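Local coordinates for protein thiazoline oxidase/subtilisin-like protease (Prochloron didemni, PDB 4H6X) that probably cleaves and macrocyclises precursor peptides during patellamide maturation, acting as a subtilisin-like transamidating protease, at residues Gln26-Pro31 against Ile128-Arg133; Thr45-Glu50 against His122-Gly127; Ala75-Arg80 against Gly259-Thr264; Thr114-Gly119 against Ala277-Gly282. All blocks are in the same frame, centred on the assembly; numbering follows the deposited sequence.

Contact 1: residues Gln26-Pro31 against Ile128-Arg133; sequences QTLGDP and IAPNCR
Leu28 and Asn131 supply the one direct hydrogen bond between these loops: Asn131 N donates to Leu28 O over 2.9 Å, with 153° at the hydrogen. Asn131 is the third residue of a type I turn running from Ala129 to Cys132, so its N-H is presented at the turn's bend. The same carbonyl oxygen receives a weaker CA-H...O approach, Ala129 CA lying 3.5 Å from Leu28 O.

A second polar link runs through one water. It accepts from Leu28 N at 2.8 Å and donates to Gly29 O, also at 2.8 Å. Its longer bond, 3.2 Å, goes to Asn131 OD1, whose amide is swung beside its own backbone N (chi1 -78°). Next to it, Gly29 N is taken by Thr27 OG1 in an ST turn.

The remaining contacts are van der Waals. Leu28 CB rests 3.8 Å from Pro130 CG, the two side chains crossing at a slant, while Cys132 SG approaches Gly29 CA to 3.6 Å where no side chain intervenes. Pro31 CD lies 3.3 Å from Asn131 O, and Pro31 N has no hydrogen to offer that oxygen. Ser289 of helix 273-293 touches Cys132 as well as Thr27. The arrangement pairs the loops that lead into the neighbouring parallel strands 34-39 and 133-138 of the subtilisin-like alpha/beta fold.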
loop_
_atom_site.group_PDB
_atom_site.type_symbol
_atom_site.label_atom_id
_atom_site.label_comp_id
_atom_site.label_asym_id
_atom_site.label_seq_id
_atom_site.Cartn_x
_atom_site.Cartn_y
_atom_site.Cartn_z
ATOM N N GLN A 26 12.144 16.224 -3.172
ATOM C CA GLN A 26 11.150 17.265 -3.454
ATOM C C GLN A 26 9.939 17.221 -2.506
ATOM O O GLN A 26 9.424 18.270 -2.099
ATOM C CB GLN A 26 10.692 17.168 -4.909
ATOM C CG GLN A 26 11.840 17.230 -5.904
ATOM C CD GLN A 26 11.383 17.522 -7.317
ATOM O OE1 GLN A 26 10.628 18.459 -7.553
ATOM N NE2 GLN A 26 11.852 16.724 -8.266
ATOM N N THR A 27 9.486 16.007 -2.165
ATOM C CA THR A 27 8.365 15.831 -1.231
ATOM C C THR A 27 8.438 14.505 -0.446
ATOM O O THR A 27 8.938 13.489 -0.951
ATOM C CB THR A 27 6.975 16.021 -1.930
ATOM O OG1 THR A 27 5.921 16.047 -0.952
ATOM C CG2 THR A 27 6.687 14.937 -2.965
ATOM N N LEU A 28 7.976 14.538 0.801
ATOM C CA LEU A 28 7.698 13.304 1.542
ATOM C C LEU A 28 6.183 13.154 1.716
ATOM O O LEU A 28 5.716 12.340 2.508
ATOM C CB LEU A 28 8.407 13.281 2.905
ATOM C CG LEU A 28 9.940 13.267 2.964
ATOM C CD1 LEU A 28 10.394 13.167 4.415
ATOM C CD2 LEU A 28 10.566 12.155 2.127
ATOM N N GLY A 29 5.432 13.944 0.956
ATOM C CA GLY A 29 3.976 13.894 0.958
ATOM C C GLY A 29 3.342 15.166 1.477
ATOM O O GLY A 29 4.011 16.018 2.074
ATOM N N ASP A 30 2.042 15.292 1.248
ATOM C CA ASP A 30 1.284 16.443 1.703
ATOM C C ASP A 30 0.017 15.984 2.424
ATOM O O ASP A 30 -0.713 15.148 1.901
ATOM C CB ASP A 30 0.916 17.311 0.503
ATOM C CG ASP A 30 0.456 18.678 0.907
ATOM O OD1 ASP A 30 -0.670 18.819 1.426
ATOM O OD2 ASP A 30 1.238 19.623 0.709
ATOM N N PRO A 31 -0.249 16.532 3.630
ATOM C CA PRO A 31 -1.433 16.156 4.416
ATOM C C PRO A 31 -2.779 16.446 3.750
ATOM O O PRO A 31 -3.811 16.036 4.279
ATOM C CB PRO A 31 -1.287 16.985 5.715
ATOM C CG PRO A 31 -0.259 18.020 5.408
ATOM C CD PRO A 31 0.666 17.383 4.414
ATOM N N ILE A 128 7.084 5.314 2.066
ATOM C CA ILE A 128 7.245 6.110 0.845
ATOM C C ILE A 128 6.722 7.530 1.038
ATOM O O ILE A 128 7.328 8.502 0.560
ATOM C CB ILE A 128 6.553 5.417 -0.353
ATOM C CG1 ILE A 128 7.179 4.031 -0.598
ATOM C CG2 ILE A 128 6.618 6.279 -1.613
ATOM C CD1 ILE A 128 8.626 4.042 -1.070
ATOM N N ALA A 129 5.622 7.664 1.770
ATOM C CA ALA A 129 4.949 8.954 1.874
ATOM C C ALA A 129 4.553 9.303 3.319
ATOM O O ALA A 129 3.350 9.438 3.636
ATOM C CB ALA A 129 3.745 8.991 0.934
ATOM N N PRO A 130 5.565 9.463 4.202
ATOM C CA PRO A 130 5.334 9.687 5.640
ATOM C C PRO A 130 4.510 10.936 5.991
ATOM O O PRO A 130 3.993 11.028 7.110
ATOM C CB PRO A 130 6.756 9.825 6.206
ATOM C CG PRO A 130 7.575 10.297 5.046
ATOM C CD PRO A 130 7.007 9.529 3.877
ATOM N N ASN A 131 4.380 11.883 5.062
ATOM C CA ASN A 131 3.677 13.135 5.374
ATOM C C ASN A 131 2.243 13.248 4.864
ATOM O O ASN A 131 1.572 14.244 5.132
ATOM C CB ASN A 131 4.493 14.364 4.930
ATOM C CG ASN A 131 5.623 14.700 5.892
ATOM O OD1 ASN A 131 6.558 15.426 5.539
ATOM N ND2 ASN A 131 5.541 14.185 7.113
ATOM N N CYS A 132 1.777 12.235 4.138
ATOM C CA CYS A 132 0.368 12.172 3.718
ATOM C C CYS A 132 -0.527 11.756 4.860
ATOM O O CYS A 132 -0.056 11.158 5.841
ATOM C CB CYS A 132 0.194 11.198 2.551
ATOM S SG CYS A 132 1.012 11.769 1.045
ATOM N N ARG A 133 -1.815 12.074 4.732
ATOM C CA ARG A 133 -2.834 11.677 5.706
ATOM C C ARG A 133 -3.291 10.261 5.361
ATOM O O ARG A 133 -3.588 9.955 4.199
ATOM C CB ARG A 133 -4.017 12.651 5.650
ATOM C CG ARG A 133 -5.149 12.389 6.641
ATOM C CD ARG A 133 -6.116 13.567 6.656
ATOM N NE ARG A 133 -7.362 13.256 7.351
ATOM C CZ ARG A 133 -8.524 13.007 6.750
ATOM N NH1 ARG A 133 -8.623 13.043 5.424
ATOM N NH2 ARG A 133 -9.599 12.733 7.477
HETATM O O HOH W 1 6.794 16.394 2.511
#

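Contact 2: residues Thr45-Glu50 against His122-Gly127; sequences TLSCFE and HSPVFG
Cys48 and Ser123 both place their gamma atom between the backbone N and the carbonyl carbon (chi1 67° and 87°). In Cys48 this turns SG onto the Phe49 ring, 3.8 Å above its plane and over its centre, while CB and CA of Cys48 face Ser123. In Ser123 the torsion brings the hydroxyl against those carbons, with Ser123 OG 3.2 Å from Cys48 CB. Ser123 CB follows behind, 3.5 Å from Cys48 CA.

Val125 continues the same surface: its CB is 4.1 Å from Cys48 CB, and Val125 O comes within 3.7 Å of that carbon. Ser47 OG meets the ring of Pro124 at its CD, 3.4 Å away.

Neither hydroxyl bonds across the contact. Ser123 OG accepts from Val125 N at 3.1 Å with a bent angle of 139°, forming an ST turn, and also bonds to Gln120 O; Ser47 OG pairs with Glu265 OE1. A backbone hydrogen bond joins Cys48 and Gln120. The contact thus brings the loop between strands 34-39 and 53-56 against the loop between helix 101-118 and strand 133-138. Since both hydroxyls have polar partners outside this pairing of side chains, the chemistry implies an interface made of shape and van der Waals contact, in which the serine oxygens touch carbon across the contact.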
loop_
_atom_site.group_PDB
_atom_site.type_symbol
_atom_site.label_atom_id
_atom_site.label_comp_id
_atom_site.label_asym_id
_atom_site.label_seq_id
_atom_site.Cartn_x
_atom_site.Cartn_y
_atom_site.Cartn_z
ATOM N N THR A 45 0.487 1.444 18.070
ATOM C CA THR A 45 1.501 1.637 19.124
ATOM C C THR A 45 2.934 1.550 18.584
ATOM O O THR A 45 3.872 1.892 19.290
ATOM C CB THR A 45 1.356 0.646 20.309
ATOM O OG1 THR A 45 1.627 -0.696 19.871
ATOM C CG2 THR A 45 -0.028 0.718 20.929
ATOM N N LEU A 46 3.109 1.103 17.340
ATOM C CA LEU A 46 4.460 0.994 16.769
ATOM C C LEU A 46 5.055 2.364 16.486
ATOM O O LEU A 46 4.361 3.256 15.983
ATOM C CB LEU A 46 4.466 0.130 15.511
ATOM C CG LEU A 46 3.788 -1.233 15.659
ATOM C CD1 LEU A 46 3.855 -2.026 14.363
ATOM C CD2 LEU A 46 4.391 -2.032 16.809
ATOM N N SER A 47 6.341 2.531 16.806
ATOM C CA SER A 47 6.992 3.841 16.716
ATOM C C SER A 47 7.029 4.394 15.294
ATOM O O SER A 47 7.043 5.605 15.109
ATOM C CB SER A 47 8.407 3.819 17.319
ATOM O OG SER A 47 9.245 2.867 16.674
ATOM N N CYS A 48 7.016 3.514 14.294
ATOM C CA CYS A 48 6.968 3.964 12.901
ATOM C C CYS A 48 5.747 4.831 12.587
ATOM O O CYS A 48 5.760 5.577 11.615
ATOM C CB CYS A 48 7.076 2.785 11.935
ATOM S SG CYS A 48 5.664 1.658 11.956
ATOM N N PHE A 49 4.705 4.731 13.410
ATOM C CA PHE A 49 3.517 5.560 13.265
ATOM C C PHE A 49 3.527 6.790 14.170
ATOM O O PHE A 49 2.647 7.644 14.074
ATOM C CB PHE A 49 2.245 4.734 13.470
ATOM C CG PHE A 49 2.117 3.587 12.508
ATOM C CD1 PHE A 49 1.851 2.299 12.963
ATOM C CD2 PHE A 49 2.285 3.794 11.137
ATOM C CE1 PHE A 49 1.747 1.239 12.072
ATOM C CE2 PHE A 49 2.183 2.736 10.240
ATOM C CZ PHE A 49 1.917 1.458 10.708
ATOM N N GLU A 50 4.546 6.887 15.026
ATOM C CA GLU A 50 4.725 8.053 15.899
ATOM C C GLU A 50 4.940 9.343 15.093
ATOM O O GLU A 50 5.984 9.549 14.480
ATOM C CB GLU A 50 5.897 7.808 16.866
ATOM C CG GLU A 50 6.308 9.024 17.672
ATOM C CD GLU A 50 5.234 9.443 18.640
ATOM O OE1 GLU A 50 5.093 8.775 19.684
ATOM O OE2 GLU A 50 4.535 10.437 18.346
ATOM N N HIS A 122 13.471 7.638 10.131
ATOM C CA HIS A 122 14.276 7.406 11.347
ATOM C C HIS A 122 13.667 6.376 12.300
ATOM O O HIS A 122 14.280 6.016 13.296
ATOM C CB HIS A 122 14.611 8.721 12.082
ATOM C CG HIS A 122 15.072 9.817 11.172
ATOM N ND1 HIS A 122 16.240 9.736 10.440
ATOM C CD2 HIS A 122 14.517 11.015 10.865
ATOM C CE1 HIS A 122 16.382 10.837 9.722
ATOM N NE2 HIS A 122 15.351 11.628 9.962
ATOM N N SER A 123 12.475 5.884 11.973
ATOM C CA SER A 123 11.855 4.797 12.715
ATOM C C SER A 123 12.336 3.476 12.111
ATOM O O SER A 123 13.103 3.492 11.153
ATOM C CB SER A 123 10.331 4.928 12.650
ATOM O OG SER A 123 9.813 4.299 11.488
ATOM N N PRO A 124 11.902 2.326 12.665
ATOM C CA PRO A 124 12.280 1.051 12.051
ATOM C C PRO A 124 11.713 0.872 10.631
ATOM O O PRO A 124 12.261 0.091 9.833
ATOM C CB PRO A 124 11.674 0.001 12.995
ATOM C CG PRO A 124 11.417 0.721 14.273
ATOM C CD PRO A 124 11.090 2.128 13.877
ATOM N N VAL A 125 10.629 1.587 10.319
ATOM C CA VAL A 125 10.078 1.559 8.954
ATOM C C VAL A 125 9.819 2.958 8.409
ATOM O O VAL A 125 8.935 3.677 8.872
ATOM C CB VAL A 125 8.796 0.698 8.839
ATOM C CG1 VAL A 125 8.351 0.601 7.380
ATOM C CG2 VAL A 125 9.026 -0.697 9.389
ATOM N N PHE A 126 10.614 3.334 7.418
ATOM C CA PHE A 126 10.481 4.613 6.742
ATOM C C PHE A 126 9.631 4.370 5.483
ATOM O O PHE A 126 10.069 3.697 4.560
ATOM C CB PHE A 126 11.880 5.141 6.403
ATOM C CG PHE A 126 11.906 6.342 5.486
ATOM C CD1 PHE A 126 10.884 7.284 5.487
ATOM C CD2 PHE A 126 13.003 6.543 4.633
ATOM C CE1 PHE A 126 10.930 8.384 4.644
ATOM C CE2 PHE A 126 13.060 7.649 3.797
ATOM C CZ PHE A 126 12.018 8.567 3.800
ATOM N N GLY A 127 8.408 4.889 5.482
ATOM C CA GLY A 127 7.488 4.664 4.368
ATOM C C GLY A 127 7.754 5.580 3.180
ATOM O O GLY A 127 8.548 6.505 3.271
#

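Contact 3: residues Ala75-Arg80 against Gly259-Thr264; sequences AFQSIR and GAQPCT
Gln77, on helix 70-82, reaches into the bend of a type II turn running from Gln261 to Thr264, in the connection between the antiparallel strands 257-259 and 268-270. Its CB, which points toward the turn, and then its CG run beside the end of the Gln261 side chain. CG is anti to the carbonyl carbon (chi1 -68°) and the chain stays extended beyond it, which gives the amide the length to reach from helix to turn.

At CD the side chain lies 3.9 Å from Gln261 CG, their amide-bearing chains slanting across each other. The amide then divides its contacts. Gln77 OE1 meets a methyl, Thr264 CG2, at 3.6 Å. Gln77 NE2 donates to Pro262 O at 2.8 Å, and the bond is almost straight, 176° at the hydrogen. The acceptor lies nearly in the glutamine amide plane, and the donor comes onto a lone pair of the carbonyl oxygen, with 138° at that atom. This two-sided fit fixes the amide's rotation. Pro262 CD also sits 3.7 Å from Gln77 NE2.

One helical turn on, the end of the Gln261 side chain lies at the edge of the Arg80 guanidinium, near its plane, while Arg80 NH2 forms a salt bridge with Asp108 of helix 101-118. Phe76 CE2 lies over one guanidinium face of Arg80, 3.6 Å above the plane and displaced toward the rim.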
loop_
_atom_site.group_PDB
_atom_site.type_symbol
_atom_site.label_atom_id
_atom_site.label_comp_id
_atom_site.label_asym_id
_atom_site.label_seq_id
_atom_site.Cartn_x
_atom_site.Cartn_y
_atom_site.Cartn_z
ATOM N N ALA A 75 2.834 -15.936 18.552
ATOM C CA ALA A 75 2.761 -17.284 18.021
ATOM C C ALA A 75 2.852 -17.292 16.491
ATOM O O ALA A 75 3.597 -18.075 15.902
ATOM C CB ALA A 75 1.490 -17.968 18.494
ATOM N N PHE A 76 2.070 -16.429 15.843
ATOM C CA PHE A 76 2.136 -16.291 14.383
ATOM C C PHE A 76 3.544 -15.883 13.952
ATOM O O PHE A 76 4.085 -16.416 12.990
ATOM C CB PHE A 76 1.118 -15.240 13.918
ATOM C CG PHE A 76 1.075 -15.039 12.431
ATOM C CD1 PHE A 76 0.194 -15.770 11.646
ATOM C CD2 PHE A 76 1.896 -14.106 11.823
ATOM C CE1 PHE A 76 0.142 -15.585 10.262
ATOM C CE2 PHE A 76 1.848 -13.905 10.443
ATOM C CZ PHE A 76 0.981 -14.662 9.665
ATOM N N GLN A 77 4.123 -14.919 14.658
ATOM C CA GLN A 77 5.422 -14.383 14.267
ATOM C C GLN A 77 6.569 -15.368 14.470
ATOM O O GLN A 77 7.521 -15.368 13.691
ATOM C CB GLN A 77 5.688 -13.045 14.947
ATOM C CG GLN A 77 4.747 -11.969 14.426
ATOM C CD GLN A 77 4.709 -10.734 15.289
ATOM O OE1 GLN A 77 5.586 -10.515 16.131
ATOM N NE2 GLN A 77 3.686 -9.901 15.086
ATOM N N SER A 78 6.464 -16.209 15.503
ATOM C CA SER A 78 7.433 -17.294 15.720
ATOM C C SER A 78 7.405 -18.307 14.584
ATOM O O SER A 78 8.456 -18.704 14.074
ATOM C CB SER A 78 7.200 -18.009 17.067
ATOM O OG SER A 78 7.839 -19.278 17.053
ATOM N N ILE A 79 6.204 -18.711 14.183
ATOM C CA ILE A 79 6.022 -19.610 13.039
ATOM C C ILE A 79 6.599 -19.027 11.733
ATOM O O ILE A 79 7.242 -19.744 10.965
ATOM C CB ILE A 79 4.537 -20.013 12.878
ATOM C CG1 ILE A 79 4.119 -20.918 14.049
ATOM C CG2 ILE A 79 4.287 -20.734 11.560
ATOM C CD1 ILE A 79 2.622 -21.020 14.273
ATOM N N ARG A 80 6.388 -17.730 11.497
ATOM C CA ARG A 80 6.977 -17.072 10.325
ATOM C C ARG A 80 8.509 -17.062 10.425
ATOM O O ARG A 80 9.194 -17.429 9.478
ATOM C CB ARG A 80 6.458 -15.642 10.190
ATOM C CG ARG A 80 7.188 -14.809 9.148
ATOM C CD ARG A 80 6.921 -13.340 9.407
ATOM N NE ARG A 80 5.699 -12.942 8.756
ATOM C CZ ARG A 80 4.895 -11.949 9.128
ATOM N NH1 ARG A 80 5.117 -11.208 10.212
ATOM N NH2 ARG A 80 3.827 -11.731 8.391
ATOM N N GLY A 259 8.730 -3.882 6.368
ATOM C CA GLY A 259 7.625 -3.221 7.016
ATOM C C GLY A 259 7.396 -3.732 8.423
ATOM O O GLY A 259 8.063 -4.682 8.883
ATOM N N ALA A 260 6.430 -3.117 9.091
ATOM C CA ALA A 260 6.109 -3.442 10.482
ATOM C C ALA A 260 5.222 -4.680 10.648
ATOM O O ALA A 260 4.473 -5.060 9.732
ATOM C CB ALA A 260 5.471 -2.242 11.155
ATOM N N GLN A 261 5.311 -5.292 11.830
ATOM C CA GLN A 261 4.452 -6.392 12.233
ATOM C C GLN A 261 3.905 -6.067 13.635
ATOM O O GLN A 261 4.581 -5.387 14.417
ATOM C CB GLN A 261 5.205 -7.735 12.189
ATOM C CG GLN A 261 6.323 -7.881 13.219
ATOM C CD GLN A 261 7.327 -8.971 12.898
ATOM O OE1 GLN A 261 8.533 -8.766 13.049
ATOM N NE2 GLN A 261 6.852 -10.127 12.481
ATOM N N PRO A 262 2.676 -6.519 13.946
ATOM C CA PRO A 262 2.018 -6.118 15.199
ATOM C C PRO A 262 2.823 -6.463 16.460
ATOM O O PRO A 262 3.515 -7.483 16.487
ATOM C CB PRO A 262 0.714 -6.936 15.213
ATOM C CG PRO A 262 0.530 -7.460 13.834
ATOM C CD PRO A 262 1.847 -7.428 13.129
ATOM N N CYS A 263 2.698 -5.608 17.476
ATOM C CA CYS A 263 3.143 -5.874 18.858
ATOM C C CYS A 263 4.652 -5.888 19.075
ATOM O O CYS A 263 5.118 -6.276 20.147
ATOM C CB CYS A 263 2.540 -7.171 19.388
ATOM S SG CYS A 263 0.742 -7.173 19.411
ATOM N N THR A 264 5.411 -5.473 18.069
ATOM C CA THR A 264 6.854 -5.422 18.205
ATOM C C THR A 264 7.471 -4.326 17.356
ATOM O O THR A 264 6.932 -3.952 16.320
ATOM C CB THR A 264 7.545 -6.771 17.918
ATOM O OG1 THR A 264 8.961 -6.587 17.991
ATOM C CG2 THR A 264 7.196 -7.303 16.523
#

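Contact 4: residues Thr114-Gly119 against Ala277-Gly282; sequences TSTIVG and APVMTG
Ile117 and Pro278 meet with their side chains crossing at about a right angle. Ile117 CG1 sits against Pro278 CB at 3.7 Å and beside Pro278 O at 3.5 Å. Its CG1 stands beside the backbone N (chi1 -67°), and the extended branch carries CD1 onward to Thr281 CG2 at 3.7 Å. Ile117 therefore bridges two residues a turn apart on the partner helix.

Thr116 reaches the same proline carbon from a second direction, at a slant. Its methyl is anti to the backbone N, placing Thr116 CG2 3.8 Å from Pro278 CB and 4.1 Å from Val279 CG2; its OG1 is bonded to His112 O within its own helix. Pro278 CB is thus the carbon that both side chains share.

The short helical segments run nearly parallel, crossing at -27° with axes 8.5 Å apart. The backbones come nearest where Gly282 has no side chain, its CA 5.2 Å from that of Ile117. Ile35 of strand 34-39 touches both Ile117 and Thr281. Pro278 closes the GTSMAAP sequence, the form of the subtilase serine signature, and the helices carry Ser274 and His109, whose geometry with Asp39 is consistent with a catalytic triad. Two central helices side by side on one face of the parallel sheet are characteristic of the subtilisin fold.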
loop_
_atom_site.group_PDB
_atom_site.type_symbol
_atom_site.label_atom_id
_atom_site.label_comp_id
_atom_site.label_asym_id
_atom_site.label_seq_id
_atom_site.Cartn_x
_atom_site.Cartn_y
_atom_site.Cartn_z
ATOM N N THR A 114 0.594 -0.466 5.834
ATOM C CA THR A 114 0.466 0.902 6.333
ATOM C C THR A 114 1.839 1.527 6.613
ATOM O O THR A 114 2.078 2.689 6.266
ATOM C CB THR A 114 -0.450 0.962 7.572
ATOM O OG1 THR A 114 -1.722 0.372 7.248
ATOM C CG2 THR A 114 -0.664 2.387 8.023
ATOM N N SER A 115 2.735 0.751 7.222
ATOM C CA SER A 115 4.104 1.220 7.484
ATOM C C SER A 115 4.875 1.505 6.185
ATOM O O SER A 115 5.661 2.460 6.115
ATOM C CB SER A 115 4.864 0.219 8.378
ATOM O OG SER A 115 5.195 -0.979 7.668
ATOM N N THR A 116 4.640 0.690 5.157
ATOM C CA THR A 116 5.275 0.901 3.837
ATOM C C THR A 116 4.877 2.244 3.222
ATOM O O THR A 116 5.670 2.906 2.538
ATOM C CB THR A 116 4.935 -0.256 2.870
ATOM O OG1 THR A 116 5.562 -1.452 3.354
ATOM C CG2 THR A 116 5.436 0.022 1.443
ATOM N N ILE A 117 3.634 2.633 3.462
ATOM C CA ILE A 117 3.104 3.856 2.911
ATOM C C ILE A 117 3.509 5.051 3.769
ATOM O O ILE A 117 3.924 6.091 3.242
ATOM C CB ILE A 117 1.564 3.765 2.727
ATOM C CG1 ILE A 117 1.239 2.725 1.633
ATOM C CG2 ILE A 117 0.993 5.130 2.382
ATOM C CD1 ILE A 117 -0.219 2.290 1.561
ATOM N N VAL A 118 3.387 4.912 5.084
ATOM C CA VAL A 118 3.434 6.102 5.936
ATOM C C VAL A 118 4.404 6.062 7.122
ATOM O O VAL A 118 4.474 7.018 7.901
ATOM C CB VAL A 118 2.018 6.512 6.397
ATOM C CG1 VAL A 118 1.577 5.718 7.628
ATOM C CG2 VAL A 118 1.938 8.009 6.652
ATOM N N GLY A 119 5.149 4.976 7.267
ATOM C CA GLY A 119 6.110 4.894 8.370
ATOM C C GLY A 119 7.037 6.103 8.398
ATOM O O GLY A 119 7.521 6.552 7.353
ATOM N N ALA A 277 2.036 -3.347 -4.243
ATOM C CA ALA A 277 0.948 -2.327 -4.335
ATOM C C ALA A 277 1.125 -1.101 -3.431
ATOM O O ALA A 277 0.966 0.014 -3.907
ATOM C CB ALA A 277 -0.433 -2.967 -4.122
ATOM N N PRO A 278 1.457 -1.290 -2.129
ATOM C CA PRO A 278 1.626 -0.092 -1.297
ATOM C C PRO A 278 2.766 0.807 -1.746
ATOM O O PRO A 278 2.702 2.018 -1.520
ATOM C CB PRO A 278 1.922 -0.634 0.114
ATOM C CG PRO A 278 2.062 -2.104 -0.007
ATOM C CD PRO A 278 1.525 -2.535 -1.342
ATOM N N VAL A 279 3.804 0.233 -2.353
ATOM C CA VAL A 279 4.897 1.048 -2.898
ATOM C C VAL A 279 4.294 2.028 -3.942
ATOM O O VAL A 279 4.585 3.219 -3.926
ATOM C CB VAL A 279 6.035 0.170 -3.493
ATOM C CG1 VAL A 279 7.114 1.033 -4.128
ATOM C CG2 VAL A 279 6.675 -0.718 -2.420
ATOM N N MET A 280 3.418 1.522 -4.813
ATOM C CA MET A 280 2.797 2.336 -5.875
ATOM C C MET A 280 1.778 3.321 -5.327
ATOM O O MET A 280 1.636 4.426 -5.846
ATOM C CB MET A 280 2.160 1.443 -6.950
ATOM C CG MET A 280 3.172 0.687 -7.801
ATOM S SD MET A 280 4.380 1.785 -8.600
ATOM C CE MET A 280 5.729 1.647 -7.444
ATOM N N THR A 281 1.072 2.922 -4.268
ATOM C CA THR A 281 0.195 3.835 -3.576
ATOM C C THR A 281 1.009 5.015 -3.011
ATOM O O THR A 281 0.609 6.172 -3.139
ATOM C CB THR A 281 -0.617 3.108 -2.474
ATOM O OG1 THR A 281 -1.629 2.295 -3.092
ATOM C CG2 THR A 281 -1.283 4.098 -1.540
ATOM N N GLY A 282 2.154 4.721 -2.408
ATOM C CA GLY A 282 3.026 5.778 -1.868
ATOM C C GLY A 282 3.560 6.698 -2.964
ATOM O O GLY A 282 3.554 7.921 -2.824
#

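Overall arrangement
Contact 4 lies in the core, its centre about 4 Å from that of the chain, and is wholly apolar between side chains; the other three, 14 to 19 Å out, are partly buried, and contacts 1 and 3 add hydrogen bonds. Helix 101-118 links them. Its end feeds backbone bonds into contact 1, where Ala129 N lies 2.7 Å from Ile117 O, and into contact 2, where Gly127 N lies 2.7 Å from Gly119 O. Ser115 OG reaches Ala260 N of contact 3. Contacts 1 and 2 share the 120-133 connection, whereas contact 3, about 27 Å between centres from contact 1, joins a peripheral helix to a turn.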